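Local coordinates for protein (lectin) (Hyacinthoides hispanica, PDB 1B2P) that is a mannose-specific lectin of bluebell bulbs that probably binds mannose-containing glycans through pockets on the sheets of a beta-prism fold, at residues Pro14-Ala19 with Gly62-Leu67; Val31-Met36 with Asp46-Ile51; Cys40-Tyr45 with Leu73-Asn78. All coordinates share one frame; numbering follows the deposited sequence.

Contact 1: Pro14-Ala19 with Gly62-Leu67; sequences PQILHA and GCRAVL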
ATOM      1  N   PRO A  14      -1.224  -2.660 -14.505  1.00 14.18           N
ATOM      2  CA  PRO A  14      -0.560  -3.318 -15.559  1.00 17.01           C
ATOM      3  C   PRO A  14      -1.437  -3.981 -16.579  1.00 16.75           C
ATOM      4  O   PRO A  14      -2.541  -4.445 -16.245  1.00 16.50           O
ATOM      5  CB  PRO A  14       0.344  -4.358 -14.914  1.00 17.43           C
ATOM      6  CG  PRO A  14      -0.452  -4.771 -13.714  1.00 19.62           C
ATOM      7  CD  PRO A  14      -1.211  -3.535 -13.305  1.00 16.44           C
ATOM      8  N   GLN A  15      -0.882  -4.095 -17.796  1.00 14.43           N
ATOM      9  CA  GLN A  15      -1.525  -4.865 -18.831  1.00 13.96           C
ATOM     10  C   GLN A  15      -0.600  -6.074 -19.282  1.00 17.69           C
ATOM     11  O   GLN A  15      -1.053  -6.769 -20.195  1.00 24.34           O
ATOM     12  CB  GLN A  15      -1.834  -4.108 -20.124  1.00 20.58           C
ATOM     13  CG  GLN A  15      -2.773  -2.904 -19.806  1.00 17.65           C
ATOM     14  CD  GLN A  15      -2.979  -1.980 -21.030  1.00 17.52           C
ATOM     15  OE1 GLN A  15      -3.429  -0.774 -20.828  1.00 21.96           O
ATOM     16  NE2 GLN A  15      -2.915  -2.461 -22.188  1.00 14.17           N
ATOM     17  N   ILE A  16       0.466  -6.164 -18.604  1.00 18.11           N
ATOM     18  CA  ILE A  16       1.303  -7.373 -19.034  1.00 18.58           C
ATOM     19  C   ILE A  16       2.002  -7.684 -17.748  1.00 17.25           C
ATOM     20  O   ILE A  16       2.389  -6.843 -16.902  1.00 21.78           O
ATOM     21  CB  ILE A  16       2.415  -6.847 -19.981  1.00 20.19           C
ATOM     22  CG1 ILE A  16       1.826  -6.367 -21.322  1.00 27.46           C
ATOM     23  CG2 ILE A  16       3.349  -8.083 -20.168  1.00 23.06           C
ATOM     24  CD1 ILE A  16       2.931  -5.989 -22.347  1.00 31.86           C
ATOM     25  N   LEU A  17       2.172  -9.032 -17.481  1.00 15.52           N
ATOM     26  CA  LEU A  17       3.102  -9.453 -16.432  1.00 16.04           C
ATOM     27  C   LEU A  17       4.356 -10.057 -17.133  1.00 16.11           C
ATOM     28  O   LEU A  17       4.131 -11.067 -17.779  1.00 17.67           O
ATOM     29  CB  LEU A  17       2.419 -10.570 -15.673  1.00 20.09           C
ATOM     30  CG  LEU A  17       1.517 -10.330 -14.500  1.00 24.83           C
ATOM     31  CD1 LEU A  17       1.364 -11.681 -13.755  1.00 23.97           C
ATOM     32  CD2 LEU A  17       2.032  -9.277 -13.524  1.00 23.87           C
ATOM     33  N   HIS A  18       5.395  -9.301 -17.021  1.00 18.94           N
ATOM     34  CA  HIS A  18       6.646  -9.823 -17.634  1.00 21.17           C
ATOM     35  C   HIS A  18       7.188 -10.767 -16.590  1.00 18.28           C
ATOM     36  O   HIS A  18       6.846 -10.957 -15.457  1.00 20.12           O
ATOM     37  CB  HIS A  18       7.644  -8.626 -17.723  1.00 23.46           C
ATOM     38  CG  HIS A  18       7.187  -7.600 -18.708  1.00 29.74           C
ATOM     39  ND1 HIS A  18       7.264  -7.778 -20.070  1.00 33.68           N
ATOM     40  CD2 HIS A  18       6.606  -6.384 -18.508  1.00 34.35           C
ATOM     41  CE1 HIS A  18       6.759  -6.734 -20.697  1.00 34.60           C
ATOM     42  NE2 HIS A  18       6.371  -5.878 -19.768  1.00 35.29           N
ATOM     43  N   ALA A  19       8.241 -11.550 -17.096  1.00 19.86           N
ATOM     44  CA  ALA A  19       8.891 -12.504 -16.229  1.00 21.49           C
ATOM     45  C   ALA A  19       9.406 -11.943 -14.936  1.00 17.88           C
ATOM     46  O   ALA A  19       9.989 -10.811 -14.894  1.00 22.03           O
ATOM     47  CB  ALA A  19      10.143 -13.093 -16.998  1.00 24.07           C
ATOM     48  N   GLY A  62      11.677 -16.026 -21.663  1.00 22.91           N
ATOM     49  CA  GLY A  62      11.334 -14.554 -21.720  1.00 23.05           C
ATOM     50  C   GLY A  62       9.795 -14.380 -21.896  1.00 23.25           C
ATOM     51  O   GLY A  62       9.262 -13.593 -22.678  1.00 23.22           O
ATOM     52  N   CYS A  63       9.064 -15.201 -21.133  1.00 19.09           N
ATOM     53  CA  CYS A  63       7.606 -15.264 -21.334  1.00 15.96           C
ATOM     54  C   CYS A  63       6.891 -14.045 -20.603  1.00 14.80           C
ATOM     55  O   CYS A  63       7.413 -13.492 -19.676  1.00 20.55           O
ATOM     56  CB  CYS A  63       6.943 -16.588 -20.764  1.00 17.40           C
ATOM     57  SG  CYS A  63       7.839 -17.958 -21.728  1.00 20.98           S
ATOM     58  N   ARG A  64       5.730 -13.868 -21.193  1.00 16.29           N
ATOM     59  CA  ARG A  64       4.834 -12.789 -20.526  1.00 17.87           C
ATOM     60  C   ARG A  64       3.449 -13.294 -20.495  1.00 16.40           C
ATOM     61  O   ARG A  64       3.047 -14.136 -21.302  1.00 16.02           O
ATOM     62  CB  ARG A  64       4.926 -11.501 -21.364  1.00 18.02           C
ATOM     63  CG  ARG A  64       4.428 -11.668 -22.779  1.00 20.18           C
ATOM     64  CD  ARG A  64       4.737 -10.356 -23.597  1.00 24.37           C
ATOM     65  NE  ARG A  64       4.120 -10.364 -24.920  1.00 27.76           N
ATOM     66  CZ  ARG A  64       4.744 -10.966 -25.978  1.00 29.69           C
ATOM     67  NH1 ARG A  64       5.900 -11.627 -25.825  1.00 30.62           N
ATOM     68  NH2 ARG A  64       4.122 -10.906 -27.146  1.00 32.82           N
ATOM     69  N   ALA A  65       2.652 -12.738 -19.530  1.00 14.43           N
ATOM     70  CA  ALA A  65       1.220 -13.035 -19.551  1.00 15.26           C
ATOM     71  C   ALA A  65       0.431 -11.709 -19.900  1.00 14.91           C
ATOM     72  O   ALA A  65       0.833 -10.722 -19.312  1.00 17.26           O
ATOM     73  CB  ALA A  65       0.851 -13.572 -18.161  1.00 15.98           C
ATOM     74  N   VAL A  66      -0.532 -12.017 -20.766  1.00 16.44           N
ATOM     75  CA  VAL A  66      -1.340 -10.800 -21.162  1.00 16.48           C
ATOM     76  C   VAL A  66      -2.762 -11.244 -21.123  1.00 13.63           C
ATOM     77  O   VAL A  66      -3.150 -12.382 -21.384  1.00 15.40           O
ATOM     78  CB  VAL A  66      -0.911 -10.352 -22.546  1.00 21.28           C
ATOM     79  CG1 VAL A  66       0.582 -10.054 -22.468  1.00 25.62           C
ATOM     80  CG2 VAL A  66      -1.146 -11.433 -23.548  1.00 25.75           C
ATOM     81  N   LEU A  67      -3.683 -10.253 -20.888  1.00 11.85           N
ATOM     82  CA  LEU A  67      -5.107 -10.524 -20.943  1.00 13.44           C
ATOM     83  C   LEU A  67      -5.660  -9.895 -22.197  1.00 13.57           C
ATOM     84  O   LEU A  67      -5.484  -8.698 -22.386  1.00 17.17           O
ATOM     85  CB  LEU A  67      -5.727  -9.924 -19.639  1.00 12.56           C
ATOM     86  CG  LEU A  67      -7.215 -10.232 -19.620  1.00 15.69           C
ATOM     87  CD1 LEU A  67      -7.636 -11.711 -19.499  1.00 16.24           C
ATOM     88  CD2 LEU A  67      -7.778  -9.507 -18.366  1.00 13.90           C
TER
HETATM   89  O   HOH W   1      -3.320  -7.513 -20.500  1.00 21.63           O
HETATM   90  O   HOH W   2       9.133 -11.281 -19.883  1.00 31.20           O
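Leu17 and Ala65 form the hydrogen-bonded antiparallel pair that attaches the short outermost strand 16-18 to strand 64-67, at the border of one of the three sheets of the beta-prism II fold of bulb lectins. Each residue gives and takes one bond: Leu17 N to Ala65 O is 2.8 Å and Ala65 N to Leu17 O is also 2.8 Å, both with 166° at the hydrogen. The first runs nearly along the C=O axis of Ala65 (162°). Ile16 CA makes a CA-H...O contact with Ala65 O at 3.4 Å. The CB atoms of Leu17 and Ala65 lie on one face of the sheet, where Met36 of strand 30-36 touches Ala65.

Ile16, His18, Arg64 and Val66 occupy the other face. With CG1 anti to the carbonyl carbon (chi1 -69°), Ile16 sets CG1 beside Val66 CG1 at 4.1 Å, the two side chains pointing the same way. Its other branch, CG2, meets Arg64 CB at 3.9 Å and lies 3.7 Å above the plane of the His18 ring, over its centre, so one methyl is shared between the two polar residues. Arg64 meets Ile16 most closely with CB; its extended chain then leads away, and NH1 makes a weak hydrogen bond to Thr77 O.

Waters lie at both ends of this pairing. Towards the Leu67 end, one water accepts from Leu67 N. Beyond His18, next to the half-cystine Cys63, a second water sits beside the backbones, at the edge of the His18 ring, accepting from Ala19 N at 2.9 Å and donating to Cys63 O at 2.8 Å.

Contact 2: Val31-Met36 with Asp46-Ile51; sequences VYRFIM and DNNNPI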
ATOM      1  N   VAL A  31       0.688 -15.000   2.059  1.00 17.48           N
ATOM      2  CA  VAL A  31       0.968 -14.138   0.903  1.00 16.78           C
ATOM      3  C   VAL A  31       0.469 -14.924  -0.298  1.00 17.27           C
ATOM      4  O   VAL A  31       1.046 -16.011  -0.557  1.00 19.26           O
ATOM      5  CB  VAL A  31       2.439 -13.778   0.893  1.00 19.29           C
ATOM      6  CG1 VAL A  31       2.864 -12.980  -0.329  1.00 20.57           C
ATOM      7  CG2 VAL A  31       2.808 -12.960   2.155  1.00 23.18           C
ATOM      8  N   TYR A  32      -0.347 -14.295  -1.131  1.00 13.95           N
ATOM      9  CA  TYR A  32      -0.844 -15.032  -2.345  1.00 14.31           C
ATOM     10  C   TYR A  32      -0.109 -14.341  -3.473  1.00 14.96           C
ATOM     11  O   TYR A  32      -0.067 -13.126  -3.485  1.00 15.06           O
ATOM     12  CB  TYR A  32      -2.312 -14.870  -2.518  1.00 14.81           C
ATOM     13  CG  TYR A  32      -3.152 -15.535  -1.453  1.00 15.09           C
ATOM     14  CD1 TYR A  32      -2.670 -16.624  -0.721  1.00 16.64           C
ATOM     15  CD2 TYR A  32      -4.435 -15.076  -1.274  1.00 16.72           C
ATOM     16  CE1 TYR A  32      -3.521 -17.147   0.248  1.00 16.65           C
ATOM     17  CE2 TYR A  32      -5.316 -15.667  -0.331  1.00 17.00           C
ATOM     18  CZ  TYR A  32      -4.783 -16.688   0.407  1.00 18.44           C
ATOM     19  OH  TYR A  32      -5.631 -17.317   1.331  1.00 20.92           O
ATOM     20  N   ARG A  33       0.621 -15.095  -4.325  1.00 13.07           N
ATOM     21  CA  ARG A  33       1.344 -14.422  -5.400  1.00 16.03           C
ATOM     22  C   ARG A  33       0.982 -15.149  -6.661  1.00 16.44           C
ATOM     23  O   ARG A  33       1.008 -16.377  -6.771  1.00 17.13           O
ATOM     24  CB  ARG A  33       2.886 -14.561  -5.240  1.00 17.86           C
ATOM     25  CG  ARG A  33       3.432 -13.662  -4.135  1.00 23.66           C
ATOM     26  CD  ARG A  33       5.005 -13.923  -4.115  1.00 26.83           C
ATOM     27  NE  ARG A  33       5.178 -15.327  -3.647  1.00 33.66           N
ATOM     28  CZ  ARG A  33       6.141 -16.191  -3.974  1.00 37.49           C
ATOM     29  NH1 ARG A  33       7.088 -15.765  -4.823  1.00 41.81           N
ATOM     30  NH2 ARG A  33       6.182 -17.450  -3.500  1.00 35.12           N
ATOM     31  N   PHE A  34       0.714 -14.378  -7.726  1.00 12.43           N
ATOM     32  CA  PHE A  34       0.401 -15.012  -9.016  1.00 13.38           C
ATOM     33  C   PHE A  34       1.525 -14.494  -9.891  1.00 16.72           C
ATOM     34  O   PHE A  34       1.613 -13.320 -10.231  1.00 15.40           O
ATOM     35  CB  PHE A  34      -0.897 -14.420  -9.590  1.00 15.01           C
ATOM     36  CG  PHE A  34      -1.493 -15.082 -10.806  1.00 15.67           C
ATOM     37  CD1 PHE A  34      -1.758 -16.472 -10.821  1.00 16.66           C
ATOM     38  CD2 PHE A  34      -1.767 -14.306 -11.907  1.00 16.13           C
ATOM     39  CE1 PHE A  34      -2.337 -16.978 -11.955  1.00 17.73           C
ATOM     40  CE2 PHE A  34      -2.337 -14.856 -13.072  1.00 16.99           C
ATOM     41  CZ  PHE A  34      -2.618 -16.185 -13.070  1.00 18.10           C
ATOM     42  N   ILE A  35       2.532 -15.377 -10.225  1.00 14.09           N
ATOM     43  CA  ILE A  35       3.778 -14.887 -10.794  1.00 13.49           C
ATOM     44  C   ILE A  35       4.119 -15.542 -12.173  1.00 15.57           C
ATOM     45  O   ILE A  35       3.893 -16.691 -12.334  1.00 15.89           O
ATOM     46  CB  ILE A  35       4.925 -15.172  -9.801  1.00 18.61           C
ATOM     47  CG1 ILE A  35       6.308 -14.785 -10.345  1.00 18.84           C
ATOM     48  CG2 ILE A  35       4.864 -16.606  -9.253  1.00 21.03           C
ATOM     49  CD1 ILE A  35       7.261 -14.602  -9.170  1.00 23.71           C
ATOM     50  N   MET A  36       4.587 -14.634 -13.031  1.00 14.53           N
ATOM     51  CA  MET A  36       5.091 -15.119 -14.353  1.00 16.35           C
ATOM     52  C   MET A  36       6.570 -15.470 -14.138  1.00 18.38           C
ATOM     53  O   MET A  36       7.347 -14.529 -14.010  1.00 17.57           O
ATOM     54  CB  MET A  36       4.869 -14.024 -15.392  1.00 18.13           C
ATOM     55  CG  MET A  36       5.397 -14.353 -16.826  1.00 16.04           C
ATOM     56  SD  MET A  36       4.369 -15.512 -17.723  1.00 18.41           S
ATOM     57  CE  MET A  36       5.177 -17.096 -17.297  1.00 17.78           C
ATOM     58  N   ASP A  46       0.550 -20.037  -2.528  1.00 17.68           N
ATOM     59  CA  ASP A  46       0.049 -19.587  -1.185  1.00 14.22           C
ATOM     60  C   ASP A  46       1.262 -19.660  -0.327  1.00 18.93           C
ATOM     61  O   ASP A  46       1.746 -20.814  -0.117  1.00 20.13           O
ATOM     62  CB  ASP A  46      -1.089 -20.523  -0.764  1.00 15.70           C
ATOM     63  CG  ASP A  46      -1.651 -20.233   0.656  1.00 17.24           C
ATOM     64  OD1 ASP A  46      -0.940 -19.574   1.388  1.00 20.63           O
ATOM     65  OD2 ASP A  46      -2.783 -20.705   0.805  1.00 19.11           O
ATOM     66  N   ASN A  47       1.900 -18.625   0.122  1.00 18.45           N
ATOM     67  CA  ASN A  47       3.236 -18.704   0.706  1.00 20.58           C
ATOM     68  C   ASN A  47       4.224 -19.337  -0.245  1.00 22.18           C
ATOM     69  O   ASN A  47       4.285 -18.917  -1.403  1.00 19.02           O
ATOM     70  CB  ASN A  47       3.117 -19.369   2.094  1.00 21.41           C
ATOM     71  CG  ASN A  47       2.444 -18.443   3.096  1.00 24.39           C
ATOM     72  OD1 ASN A  47       1.935 -19.004   4.074  1.00 27.68           O
ATOM     73  ND2 ASN A  47       2.544 -17.150   2.934  1.00 19.69           N
ATOM     74  N   ASN A  48       4.936 -20.414   0.227  1.00 22.58           N
ATOM     75  CA  ASN A  48       5.828 -20.999  -0.759  1.00 25.42           C
ATOM     76  C   ASN A  48       5.217 -22.214  -1.426  1.00 22.99           C
ATOM     77  O   ASN A  48       6.009 -22.849  -2.132  1.00 28.12           O
ATOM     78  CB  ASN A  48       7.190 -21.306  -0.134  1.00 30.27           C
ATOM     79  CG  ASN A  48       7.904 -19.998   0.208  1.00 36.36           C
ATOM     80  OD1 ASN A  48       8.060 -19.858   1.416  1.00 41.07           O
ATOM     81  ND2 ASN A  48       8.259 -19.118  -0.704  1.00 38.03           N
ATOM     82  N   ASN A  49       3.952 -22.524  -1.324  1.00 22.45           N
ATOM     83  CA  ASN A  49       3.364 -23.736  -1.871  1.00 20.11           C
ATOM     84  C   ASN A  49       2.672 -23.388  -3.183  1.00 21.38           C
ATOM     85  O   ASN A  49       1.675 -22.572  -3.211  1.00 21.58           O
ATOM     86  CB  ASN A  49       2.345 -24.221  -0.833  1.00 20.29           C
ATOM     87  CG  ASN A  49       3.126 -24.674   0.415  1.00 26.94           C
ATOM     88  OD1 ASN A  49       4.178 -25.360   0.305  1.00 28.44           O
ATOM     89  ND2 ASN A  49       2.657 -24.200   1.584  1.00 32.36           N
ATOM     90  N   PRO A  50       2.962 -24.085  -4.229  1.00 21.74           N
ATOM     91  CA  PRO A  50       2.282 -23.855  -5.473  1.00 20.24           C
ATOM     92  C   PRO A  50       0.931 -24.419  -5.425  1.00 22.82           C
ATOM     93  O   PRO A  50       0.708 -25.598  -5.026  1.00 22.99           O
ATOM     94  CB  PRO A  50       3.133 -24.493  -6.608  1.00 21.92           C
ATOM     95  CG  PRO A  50       3.983 -25.459  -5.856  1.00 21.88           C
ATOM     96  CD  PRO A  50       4.163 -24.978  -4.425  1.00 23.89           C
ATOM     97  N   ILE A  51      -0.154 -23.706  -5.757  1.00 17.27           N
ATOM     98  CA  ILE A  51      -1.493 -24.240  -5.726  1.00 19.49           C
ATOM     99  C   ILE A  51      -2.185 -24.373  -7.067  1.00 19.35           C
ATOM    100  O   ILE A  51      -3.191 -25.070  -7.212  1.00 20.43           O
ATOM    101  CB  ILE A  51      -2.451 -23.634  -4.711  1.00 25.93           C
ATOM    102  CG1 ILE A  51      -2.651 -22.186  -5.062  1.00 29.15           C
ATOM    103  CG2 ILE A  51      -1.801 -23.784  -3.280  1.00 23.99           C
ATOM    104  CD1 ILE A  51      -3.725 -21.511  -4.176  1.00 27.18           C
TER
HETATM  105  O   HOH W   3       3.291 -16.498  -2.145  1.00 23.15           O
HETATM  106  O   HOH W   4      -4.575 -19.720   2.386  1.00 31.09           O
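Arg33 reaches from strand 30-36 to the tight turn that closes the next hairpin, and its guanidinium ends on the backbone of Asn47. CB begins the chain on the Val31 face of the strand; CG lies against Val31 CG1 at 3.9 Å, two residues back on the same strand. The chain bends at the CG-CD bond (chi3 -67°) and so turns the guanidinium over to the turn. NE donates to a bridging water at 2.7 Å, and NH2 donates to Asn47 O at 3.2 Å with 165° at the hydrogen. That oxygen lies practically in the guanidinium plane, although the donor stands well tilted from the carbonyl plane. NH2 also passes Asn48 ND2, whose amide stands steeply to the guanidinium.

The water gripped by NE donates to both Val31 O and Asn47 O, the latter at 2.7 Å. Each of these carbonyls thus takes two bonds, since Val31 O also receives Asn47 N at 2.8 Å. Asp46 to Asn49 form a type II' turn, bonded backbone to backbone in both directions between its end residues.

On the opposite face of the strand from Arg33, Tyr32 and Asp46, a non-hydrogen-bonded antiparallel pair, point the same way. The carboxylate carbon Asp46 CG meets the ring at its edge, 3.6 Å from Tyr32 CE1, with ring and carboxylate 80° apart. A water links Tyr32 OH to Asp46 OD2, from which it is 2.6 Å. His30 holds Asp46 OD1, and Arg103 forms a salt bridge with OD2.

Strand 30-36 runs between strands 22-27 and 42-46 in this antiparallel sheet, and the turn leads from strand 42-46 into the outermost strand 49-53. Arg33 touches Glu24 and Tyr45 of the flanking strands and packs on Thr29 of the second subunit, whose Val31 meets Val31.

Contact 3: Cys40-Tyr45 with Leu73-Asn78; sequences CNLVLY and LVVITN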
ATOM      1  N   CYS A  40       8.882 -19.697 -17.647  1.00 17.13           N
ATOM      2  CA  CYS A  40       7.713 -19.676 -18.450  1.00 18.70           C
ATOM      3  C   CYS A  40       6.472 -20.306 -17.784  1.00 16.65           C
ATOM      4  O   CYS A  40       5.480 -20.483 -18.488  1.00 18.77           O
ATOM      5  CB  CYS A  40       7.867 -20.309 -19.839  1.00 17.79           C
ATOM      6  SG  CYS A  40       6.874 -19.594 -21.143  1.00 19.95           S
ATOM      7  N   ASN A  41       6.500 -20.714 -16.515  1.00 17.22           N
ATOM      8  CA  ASN A  41       5.345 -21.254 -15.843  1.00 16.00           C
ATOM      9  C   ASN A  41       4.630 -20.037 -15.111  1.00 13.89           C
ATOM     10  O   ASN A  41       5.376 -19.293 -14.529  1.00 15.63           O
ATOM     11  CB  ASN A  41       5.809 -22.196 -14.683  1.00 19.26           C
ATOM     12  CG  ASN A  41       4.768 -23.260 -14.467  1.00 15.92           C
ATOM     13  OD1 ASN A  41       4.914 -24.213 -13.552  1.00 22.59           O
ATOM     14  ND2 ASN A  41       3.679 -23.400 -15.102  1.00 13.09           N
ATOM     15  N   LEU A  42       3.346 -19.995 -15.281  1.00 13.46           N
ATOM     16  CA  LEU A  42       2.611 -18.882 -14.526  1.00 12.74           C
ATOM     17  C   LEU A  42       1.923 -19.603 -13.389  1.00 13.82           C
ATOM     18  O   LEU A  42       1.157 -20.564 -13.610  1.00 15.69           O
ATOM     19  CB  LEU A  42       1.605 -18.353 -15.566  1.00 13.48           C
ATOM     20  CG  LEU A  42       0.547 -17.341 -14.942  1.00 14.73           C
ATOM     21  CD1 LEU A  42       1.198 -16.103 -14.391  1.00 19.30           C
ATOM     22  CD2 LEU A  42      -0.424 -17.055 -16.053  1.00 16.58           C
ATOM     23  N   VAL A  43       2.279 -19.171 -12.173  1.00 12.37           N
ATOM     24  CA  VAL A  43       1.984 -19.991 -10.980  1.00 11.81           C
ATOM     25  C   VAL A  43       1.248 -19.173  -9.900  1.00 14.54           C
ATOM     26  O   VAL A  43       1.713 -18.052  -9.673  1.00 14.24           O
ATOM     27  CB  VAL A  43       3.284 -20.551 -10.317  1.00 14.45           C
ATOM     28  CG1 VAL A  43       2.930 -21.533  -9.216  1.00 16.44           C
ATOM     29  CG2 VAL A  43       4.123 -21.205 -11.501  1.00 16.75           C
ATOM     30  N   LEU A  44       0.282 -19.780  -9.233  1.00 14.19           N
ATOM     31  CA  LEU A  44      -0.307 -19.134  -8.013  1.00 13.34           C
ATOM     32  C   LEU A  44       0.275 -19.869  -6.774  1.00 14.77           C
ATOM     33  O   LEU A  44       0.157 -21.080  -6.687  1.00 16.02           O
ATOM     34  CB  LEU A  44      -1.790 -19.348  -8.038  1.00 14.54           C
ATOM     35  CG  LEU A  44      -2.601 -18.856  -6.802  1.00 16.28           C
ATOM     36  CD1 LEU A  44      -2.510 -17.319  -6.756  1.00 17.59           C
ATOM     37  CD2 LEU A  44      -4.025 -19.322  -7.014  1.00 19.98           C
ATOM     38  N   TYR A  45       0.909 -19.098  -5.935  1.00 13.32           N
ATOM     39  CA  TYR A  45       1.513 -19.590  -4.707  1.00 15.67           C
ATOM     40  C   TYR A  45       0.667 -19.115  -3.507  1.00 19.76           C
ATOM     41  O   TYR A  45       0.112 -18.042  -3.476  1.00 18.19           O
ATOM     42  CB  TYR A  45       2.866 -19.010  -4.477  1.00 16.17           C
ATOM     43  CG  TYR A  45       3.907 -19.684  -5.374  1.00 19.11           C
ATOM     44  CD1 TYR A  45       4.493 -20.895  -4.985  1.00 20.38           C
ATOM     45  CD2 TYR A  45       4.260 -19.113  -6.578  1.00 16.98           C
ATOM     46  CE1 TYR A  45       5.474 -21.421  -5.837  1.00 21.17           C
ATOM     47  CE2 TYR A  45       5.213 -19.626  -7.471  1.00 20.65           C
ATOM     48  CZ  TYR A  45       5.809 -20.819  -6.992  1.00 22.05           C
ATOM     49  OH  TYR A  45       6.691 -21.441  -7.835  1.00 24.42           O
ATOM     50  N   LEU A  73      -6.734 -15.142 -21.127  1.00 13.71           N
ATOM     51  CA  LEU A  73      -5.410 -14.920 -20.605  1.00 13.21           C
ATOM     52  C   LEU A  73      -4.416 -15.824 -21.334  1.00 14.25           C
ATOM     53  O   LEU A  73      -4.770 -16.965 -21.593  1.00 15.69           O
ATOM     54  CB  LEU A  73      -5.411 -15.385 -19.123  1.00 15.75           C
ATOM     55  CG  LEU A  73      -4.084 -15.357 -18.381  1.00 15.67           C
ATOM     56  CD1 LEU A  73      -3.584 -13.927 -18.236  1.00 16.23           C
ATOM     57  CD2 LEU A  73      -4.285 -16.003 -16.984  1.00 17.16           C
ATOM     58  N   VAL A  74      -3.283 -15.205 -21.749  1.00 14.91           N
ATOM     59  CA  VAL A  74      -2.374 -16.104 -22.585  1.00 16.45           C
ATOM     60  C   VAL A  74      -1.040 -15.879 -21.984  1.00 16.69           C
ATOM     61  O   VAL A  74      -0.585 -14.987 -21.309  1.00 19.00           O
ATOM     62  CB  VAL A  74      -2.272 -15.664 -24.041  1.00 18.69           C
ATOM     63  CG1 VAL A  74      -3.623 -15.879 -24.696  1.00 19.76           C
ATOM     64  CG2 VAL A  74      -1.898 -14.187 -24.133  1.00 23.05           C
ATOM     65  N   VAL A  75      -0.118 -16.930 -22.167  1.00 14.23           N
ATOM     66  CA  VAL A  75       1.283 -16.836 -21.878  1.00 14.35           C
ATOM     67  C   VAL A  75       2.063 -17.005 -23.279  1.00 16.30           C
ATOM     68  O   VAL A  75       1.659 -17.908 -23.966  1.00 17.23           O
ATOM     69  CB  VAL A  75       1.699 -18.038 -20.977  1.00 15.44           C
ATOM     70  CG1 VAL A  75       3.187 -18.047 -20.741  1.00 15.64           C
ATOM     71  CG2 VAL A  75       0.945 -17.990 -19.623  1.00 17.98           C
ATOM     72  N   ILE A  76       2.847 -15.992 -23.461  1.00 16.26           N
ATOM     73  CA  ILE A  76       3.443 -15.885 -24.826  1.00 19.12           C
ATOM     74  C   ILE A  76       4.938 -15.798 -24.647  1.00 19.21           C
ATOM     75  O   ILE A  76       5.486 -15.167 -23.764  1.00 19.00           O
ATOM     76  CB  ILE A  76       2.992 -14.563 -25.497  1.00 21.23           C
ATOM     77  CG1 ILE A  76       1.496 -14.498 -25.646  1.00 24.11           C
ATOM     78  CG2 ILE A  76       3.719 -14.490 -26.873  1.00 26.47           C
ATOM     79  CD1 ILE A  76       1.016 -13.113 -26.161  1.00 27.08           C
ATOM     80  N   THR A  77       5.742 -16.523 -25.509  1.00 21.49           N
ATOM     81  CA  THR A  77       7.188 -16.434 -25.301  1.00 21.44           C
ATOM     82  C   THR A  77       7.861 -15.245 -25.986  1.00 22.25           C
ATOM     83  O   THR A  77       7.167 -14.581 -26.725  1.00 23.88           O
ATOM     84  CB  THR A  77       7.849 -17.723 -25.921  1.00 22.90           C
ATOM     85  OG1 THR A  77       7.725 -17.612 -27.353  1.00 24.13           O
ATOM     86  CG2 THR A  77       7.106 -18.969 -25.471  1.00 19.41           C
ATOM     87  N   ASN A  78       9.158 -15.117 -25.826  1.00 24.86           N
ATOM     88  CA  ASN A  78       9.843 -13.979 -26.495  1.00 29.76           C
ATOM     89  C   ASN A  78      10.005 -14.239 -27.971  1.00 29.80           C
ATOM     90  O   ASN A  78      10.475 -13.301 -28.649  1.00 34.09           O
ATOM     91  CB  ASN A  78      11.205 -13.651 -25.903  1.00 29.43           C
ATOM     92  CG  ASN A  78      12.232 -14.800 -25.900  1.00 30.87           C
ATOM     93  OD1 ASN A  78      13.238 -14.704 -25.170  1.00 35.67           O
ATOM     94  ND2 ASN A  78      11.979 -15.838 -26.625  1.00 26.37           N
TER
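Leu42 and Leu73 reach toward each other tip to tip, CD2 to CD2 at 4.1 Å, from strands of two different sheets. Leu42 sends CG anti to its backbone nitrogen (chi1 170°), directing its isopropyl end toward Leu73 and Val75, and the same CD2 also meets Val75 CG2 at 3.9 Å as the two side chains cross at a slant. Val75 uses both branches: CG2 against Leu42, CG1 against Cys40 SG at 4.0 Å. The sulfur, tied to Cys63 in a disulfide, also lies 4.4 Å from Thr77 CG2.

No hydrogen bond spans the segments; this is the apolar interior of the beta-prism, where the inward faces of two sheets meet. Phe34 adjoins Leu42, while Val83 backs Val75 and Trp84 backs Leu73. Side chains alternate: Asn41, just before strand 42-46, and Val43 and Tyr45 on it turn to the opposite face and, with Gln37 and Asp39, match the QxDxNxVxY mannose-binding signature of the family, so that face probably carries a sugar pocket. There Val43 CG1 lies 3.5 Å above the plane of the Tyr45 ring, offset toward its rim, and Tyr45 OH is hydrogen-bonded to Gln37 OE1.

Contacts 1 and 3 lie close, with centres about 7 Å apart, and the disulfide joins them: Cys63 SG of contact 1 to Cys40 SG of contact 3, 2.0 Å. They also share a sheet, strands 64-67 and 73-76 being neighbours. Contact 2 belongs to a second sheet, which contact 3 reaches through strand 42-46; their centres are about 13 Å apart. That strand runs between strands 30-36 and 49-53, with Arg33 O and Tyr45 N 2.8 Å apart. Contacts 1 and 2 have centres about 17 Å apart, yet Met36 CG packs at 3.6 Å on Leu17 O. The probable mannose pocket lies on the far side of strand 42-46 from the packing of contact 3.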